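Local coordinates for transglutaminase-like domain-containing protein (Streptococcus suis, PDB 4XZ7) that acts as a transglutaminase-family virulence factor with antiphagocytic properties, probably modifying glutamine side chains of proteins through its transglutaminase-like domain, at residues V181-V186 / G250-A255; T228-E233 / V265-T270. All blocks are in the same frame, centred on the assembly; numbering follows the deposited sequence.

Interaction 1: V181-V186 / G250-A255; sequences VKNINV and GSDLFA
N183 and D252 make the polar part of this contact. N183 ND2 donates to D252 OD2 at 3.1 Å, reaching the syn lone pair of the carboxylate with an N-H...O angle of 147°. The two side chains meet at about a right angle and their flat ends are turned 52° apart; the acceptor lies somewhat out of the amide plane. The same OD2 is hydrogen-bonded to Y173 and N167 of the second subunit, Y173 being its strongest polar partner. Three bonds thus converge on one buried oxygen, which would probably stabilise a negative charge there.

The other carboxylate oxygen serves its own chain. D252 OD1 accepts F254 N at 2.9 Å, approached from above the carboxylate plane, in a capping bond ahead of helix 255-259. A255 N closes the type I turn on D252 O at 3.0 Å. With chi1 of 71°, the D252 carboxylate sits between backbone N and carbonyl carbon, from where it serves both F254 N and N183.

Van der Waals contact gathers round the F254 ring. L253 CG sits over the centre of one face, 3.8 Å above it, whereas V186 CG2 and N183 O lie at the edge in the ring plane. The apolar V186 CG2 comes within 3.7 Å of F254 CZ, and F254 CE2 is 3.6 Å from N183 O. The amide of N183 slides past the ring, its CG 3.6 Å from F254 CD2.

R190 of helix 188-205 ties these groups together: it bonds to N183 OD1 and K182 O and makes a cation-pi contact with F254. The loop containing turn V181-I184 links helices 170-181 and 188-205 while resting on the turn between helices 245-251 and 255-259, beside D166 and N167 of the second subunit.

Interaction 2: T228-E233 / V265-T270; sequences TTYDWE and VGFSTT
The rings of Y230 and F267 meet obliquely, their centroids 6.0 Å apart and their planes inclined at 37°. F267 CE2 reaches the edge of the tyrosine ring, near its plane, and lies 3.7 Å from Y230 CD1. W232 takes the far side of Y230: Y230 CD2 stands 3.6 Å above one indole face, displaced toward the rim. The contact belongs to the papain-like transglutaminase core, where it joins strand 229-230 to helix 264-277.

T228 supplies the aliphatic part. T228 and F267 approach from opposite directions, with T228 CB 3.9 Å from F267 CZ, and the threonine methyl CG2 is at the same distance from that carbon. The hydroxyl is turned to a different task, a hydrogen bond with V224 O in the preceding helix. For Y230, chi1 of -161° places CG anti to the backbone N, and this brings CD1 to F267 although the bond from CA to CB does not itself aim at the helix.

T229 makes backbone hydrogen bonds to Q260 and A262, and D231 also bonds to A262 through the backbone; this pairing sets strands 229-230 and 261-262 side by side as a two-stranded parallel sheet. A262 packs on F267 as well, and T312 packs on both Y230 and F267. D231, the centre of an inverse gamma turn, is the N-cap of helix 232-239, its OD1 bonded to A234 N.

On the helix, V265 O accepts twice from T269: once from its backbone N at 2.9 Å, and once from T269 OG1 at 2.8 Å, with the hydroxyl 40° above the carbonyl plane.

How the interactions relate
The segments alternate in sequence, 181-186, 228-233, 250-255 and 265-270, so the two contacts are interleaved along the chain. Their centres are 13 Å apart, yet they touch: S251 O of interaction 1 packs 3.3 Å from V265 CG1 of interaction 2. Y169 of the second subunit packs on both S251 and V265, bringing the dimer interface to this junction. Interaction 1 is closely engaged with that interface, whereas interaction 2 lies mainly within the core. Helix 264-277 begins with C264, consistent with the catalytic cysteine that opens the corresponding helix in transglutaminase cores; F267 of interaction 2 then lies three residues, about one turn, after it.

Interaction 1: V181-V186 / G250-A255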
loop_
_atom_site.group_PDB
_atom_site.type_symbol
_atom_site.label_atom_id
_atom_site.label_comp_id
_atom_site.label_asym_id
_atom_site.label_seq_id
_atom_site.Cartn_x
_atom_site.Cartn_y
_atom_site.Cartn_z
ATOM N N VAL B 181 2.046 4.361 -4.160
ATOM C CA VAL B 181 1.500 5.497 -4.932
ATOM C C VAL B 181 2.529 6.298 -5.742
ATOM O O VAL B 181 2.149 7.070 -6.609
ATOM C CB VAL B 181 0.713 6.530 -4.037
ATOM C CG1 VAL B 181 -0.471 5.874 -3.362
ATOM C CG2 VAL B 181 1.621 7.219 -3.016
ATOM N N LYS B 182 3.817 6.112 -5.496
ATOM C CA LYS B 182 4.814 7.003 -6.103
ATOM C C LYS B 182 4.937 6.830 -7.628
ATOM O O LYS B 182 5.381 7.742 -8.329
ATOM C CB LYS B 182 6.173 6.793 -5.432
ATOM C CG LYS B 182 6.790 5.411 -5.665
ATOM C CD LYS B 182 8.090 5.223 -4.869
ATOM C CE LYS B 182 8.871 3.991 -5.355
ATOM N NZ LYS B 182 10.085 3.713 -4.552
ATOM N N ASN B 183 4.506 5.684 -8.142
ATOM C CA ASN B 183 4.574 5.425 -9.585
ATOM C C ASN B 183 3.224 5.382 -10.302
ATOM O O ASN B 183 3.148 5.035 -11.488
ATOM C CB ASN B 183 5.311 4.110 -9.834
ATOM C CG ASN B 183 6.803 4.219 -9.566
ATOM O OD1 ASN B 183 7.301 5.281 -9.176
ATOM N ND2 ASN B 183 7.523 3.117 -9.769
ATOM N N ILE B 184 2.149 5.716 -9.593
ATOM C CA ILE B 184 0.854 5.794 -10.255
ATOM C C ILE B 184 0.309 7.212 -10.180
ATOM O O ILE B 184 0.967 8.101 -9.633
ATOM C CB ILE B 184 -0.169 4.813 -9.663
ATOM C CG1 ILE B 184 -0.348 5.026 -8.155
ATOM C CG2 ILE B 184 0.237 3.391 -9.983
ATOM C CD1 ILE B 184 -1.447 4.136 -7.530
ATOM N N ASN B 185 -0.886 7.424 -10.732
ATOM C CA ASN B 185 -1.365 8.784 -10.990
ATOM C C ASN B 185 -0.278 9.551 -11.724
ATOM O O ASN B 185 0.014 10.688 -11.400
ATOM C CB ASN B 185 -1.742 9.497 -9.680
ATOM C CG ASN B 185 -2.582 8.626 -8.773
ATOM O OD1 ASN B 185 -3.629 8.119 -9.177
ATOM N ND2 ASN B 185 -2.110 8.413 -7.555
ATOM N N VAL B 186 0.353 8.891 -12.693
ATOM C CA VAL B 186 1.442 9.497 -13.432
ATOM C C VAL B 186 0.978 10.778 -14.153
ATOM O O VAL B 186 -0.099 10.809 -14.754
ATOM C CB VAL B 186 2.023 8.510 -14.452
ATOM C CG1 VAL B 186 3.013 9.230 -15.388
ATOM C CG2 VAL B 186 2.675 7.339 -13.738
ATOM N N GLY B 250 9.773 -3.495 -10.555
ATOM C CA GLY B 250 10.766 -3.918 -11.529
ATOM C C GLY B 250 10.216 -4.062 -12.937
ATOM O O GLY B 250 10.989 -4.286 -13.893
ATOM N N SER B 251 8.887 -3.960 -13.066
ATOM C CA SER B 251 8.218 -4.218 -14.345
ATOM C C SER B 251 7.638 -2.989 -15.049
ATOM O O SER B 251 7.368 -3.040 -16.257
ATOM C CB SER B 251 7.086 -5.228 -14.143
ATOM O OG SER B 251 7.583 -6.465 -13.654
ATOM N N ASP B 252 7.418 -1.897 -14.308
ATOM C CA ASP B 252 6.752 -0.748 -14.909
ATOM C C ASP B 252 7.726 0.184 -15.624
ATOM O O ASP B 252 8.938 -0.037 -15.632
ATOM C CB ASP B 252 5.910 0.038 -13.879
ATOM C CG ASP B 252 6.734 0.816 -12.850
ATOM O OD1 ASP B 252 7.925 1.103 -13.063
ATOM O OD2 ASP B 252 6.150 1.174 -11.804
ATOM N N LEU B 253 7.178 1.251 -16.182
ATOM C CA LEU B 253 7.916 2.095 -17.107
ATOM C C LEU B 253 9.064 2.850 -16.453
ATOM O O LEU B 253 9.878 3.447 -17.151
ATOM C CB LEU B 253 6.980 3.087 -17.792
ATOM C CG LEU B 253 6.317 4.233 -17.019
ATOM C CD1 LEU B 253 5.688 5.218 -18.032
ATOM C CD2 LEU B 253 5.250 3.738 -16.056
ATOM N N PHE B 254 9.136 2.812 -15.124
ATOM C CA PHE B 254 10.169 3.555 -14.401
ATOM C C PHE B 254 11.323 2.678 -13.933
ATOM O O PHE B 254 12.311 3.171 -13.385
ATOM C CB PHE B 254 9.557 4.251 -13.196
ATOM C CG PHE B 254 8.436 5.183 -13.550
ATOM C CD1 PHE B 254 8.653 6.268 -14.399
ATOM C CD2 PHE B 254 7.175 4.986 -13.037
ATOM C CE1 PHE B 254 7.626 7.126 -14.718
ATOM C CE2 PHE B 254 6.142 5.853 -13.355
ATOM C CZ PHE B 254 6.370 6.920 -14.195
ATOM N N ALA B 255 11.190 1.378 -14.148
ATOM C CA ALA B 255 12.105 0.421 -13.559
ATOM C C ALA B 255 13.552 0.568 -14.071
ATOM O O ALA B 255 14.481 0.657 -13.271
ATOM C CB ALA B 255 11.603 -0.983 -13.798
#

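Interaction 2: T228-E233 / V265-T270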
loop_
_atom_site.group_PDB
_atom_site.type_symbol
_atom_site.label_atom_id
_atom_site.label_comp_id
_atom_site.label_asym_id
_atom_site.label_seq_id
_atom_site.Cartn_x
_atom_site.Cartn_y
_atom_site.Cartn_z
ATOM N N THR B 228 21.841 -1.757 -16.005
ATOM C CA THR B 228 20.651 -1.963 -15.208
ATOM C C THR B 228 20.775 -3.257 -14.422
ATOM O O THR B 228 21.097 -4.279 -14.987
ATOM C CB THR B 228 19.427 -2.023 -16.091
ATOM O OG1 THR B 228 19.463 -0.921 -17.003
ATOM C CG2 THR B 228 18.162 -1.986 -15.247
ATOM N N THR B 229 20.517 -3.215 -13.121
ATOM C CA THR B 229 20.544 -4.434 -12.317
ATOM C C THR B 229 19.312 -5.306 -12.594
ATOM O O THR B 229 18.189 -4.808 -12.590
ATOM C CB THR B 229 20.611 -4.096 -10.814
ATOM O OG1 THR B 229 21.883 -3.500 -10.528
ATOM C CG2 THR B 229 20.427 -5.330 -9.967
ATOM N N TYR B 230 19.518 -6.590 -12.872
ATOM C CA TYR B 230 18.400 -7.532 -12.878
ATOM C C TYR B 230 17.997 -7.890 -11.435
ATOM O O TYR B 230 18.836 -8.276 -10.617
ATOM C CB TYR B 230 18.733 -8.818 -13.658
ATOM C CG TYR B 230 17.456 -9.543 -14.053
ATOM C CD1 TYR B 230 16.694 -9.083 -15.116
ATOM C CD2 TYR B 230 16.981 -10.632 -13.325
ATOM C CE1 TYR B 230 15.510 -9.687 -15.473
ATOM C CE2 TYR B 230 15.775 -11.257 -13.674
ATOM C CZ TYR B 230 15.051 -10.771 -14.758
ATOM O OH TYR B 230 13.863 -11.347 -15.154
ATOM N N ASP B 231 16.717 -7.788 -11.125
ATOM C CA ASP B 231 16.287 -7.978 -9.747
ATOM C C ASP B 231 16.108 -9.454 -9.445
ATOM O O ASP B 231 14.987 -9.965 -9.471
ATOM C CB ASP B 231 14.987 -7.220 -9.463
ATOM C CG ASP B 231 14.674 -7.145 -7.969
ATOM O OD1 ASP B 231 15.272 -7.913 -7.195
ATOM O OD2 ASP B 231 13.829 -6.323 -7.564
ATOM N N TRP B 232 17.218 -10.133 -9.151
ATOM C CA TRP B 232 17.195 -11.559 -8.870
ATOM C C TRP B 232 16.178 -11.967 -7.772
ATOM O O TRP B 232 15.441 -12.946 -7.938
ATOM C CB TRP B 232 18.622 -12.027 -8.507
ATOM C CG TRP B 232 19.569 -11.740 -9.628
ATOM C CD1 TRP B 232 20.578 -10.812 -9.645
ATOM C CD2 TRP B 232 19.556 -12.338 -10.923
ATOM N NE1 TRP B 232 21.217 -10.823 -10.864
ATOM C CE2 TRP B 232 20.605 -11.752 -11.668
ATOM C CE3 TRP B 232 18.775 -13.336 -11.524
ATOM C CZ2 TRP B 232 20.876 -12.115 -12.978
ATOM C CZ3 TRP B 232 19.052 -13.705 -12.829
ATOM C CH2 TRP B 232 20.089 -13.097 -13.542
ATOM N N GLU B 233 16.124 -11.215 -6.675
ATOM C CA GLU B 233 15.209 -11.513 -5.561
ATOM C C GLU B 233 13.737 -11.481 -5.966
ATOM O O GLU B 233 12.961 -12.400 -5.673
ATOM C CB GLU B 233 15.424 -10.514 -4.430
ATOM C CG GLU B 233 16.758 -10.621 -3.750
ATOM C CD GLU B 233 16.652 -11.354 -2.437
ATOM O OE1 GLU B 233 17.170 -12.491 -2.348
ATOM O OE2 GLU B 233 16.040 -10.795 -1.499
ATOM N N VAL B 265 9.760 -7.537 -17.925
ATOM C CA VAL B 265 8.795 -6.624 -18.442
ATOM C C VAL B 265 9.364 -5.224 -18.439
ATOM O O VAL B 265 9.212 -4.537 -19.385
ATOM C CB VAL B 265 7.437 -6.690 -17.732
ATOM C CG1 VAL B 265 6.523 -5.597 -18.233
ATOM C CG2 VAL B 265 6.792 -8.036 -17.962
ATOM N N GLY B 266 10.062 -4.847 -17.386
ATOM C CA GLY B 266 10.704 -3.541 -17.375
ATOM C C GLY B 266 11.676 -3.341 -18.524
ATOM O O GLY B 266 11.530 -2.418 -19.328
ATOM N N PHE B 267 12.678 -4.215 -18.604
ATOM C CA PHE B 267 13.598 -4.214 -19.743
ATOM C C PHE B 267 12.886 -4.124 -21.094
ATOM O O PHE B 267 13.252 -3.316 -21.934
ATOM C CB PHE B 267 14.451 -5.473 -19.734
ATOM C CG PHE B 267 15.635 -5.414 -18.815
ATOM C CD1 PHE B 267 16.894 -5.109 -19.313
ATOM C CD2 PHE B 267 15.500 -5.720 -17.466
ATOM C CE1 PHE B 267 17.998 -5.089 -18.477
ATOM C CE2 PHE B 267 16.599 -5.703 -16.615
ATOM C CZ PHE B 267 17.852 -5.393 -17.119
ATOM N N SER B 268 11.874 -4.959 -21.299
ATOM C CA SER B 268 11.185 -5.039 -22.589
ATOM C C SER B 268 10.359 -3.782 -22.883
ATOM O O SER B 268 10.239 -3.364 -24.041
ATOM C CB SER B 268 10.278 -6.277 -22.645
ATOM O OG SER B 268 11.016 -7.480 -22.424
ATOM N N THR B 269 9.786 -3.179 -21.846
ATOM C CA THR B 269 8.980 -1.966 -22.038
ATOM C C THR B 269 9.855 -0.756 -22.373
ATOM O O THR B 269 9.544 0.025 -23.280
ATOM C CB THR B 269 8.140 -1.653 -20.796
ATOM O OG1 THR B 269 7.285 -2.772 -20.505
ATOM C CG2 THR B 269 7.320 -0.389 -21.008
ATOM N N THR B 270 10.965 -0.618 -21.655
ATOM C CA THR B 270 11.912 0.445 -21.964
ATOM C C THR B 270 12.496 0.248 -23.367
ATOM O O THR B 270 12.660 1.208 -24.121
ATOM C CB THR B 270 13.046 0.491 -20.933
ATOM O OG1 THR B 270 12.489 0.778 -19.654
ATOM C CG2 THR B 270 14.076 1.582 -21.291
#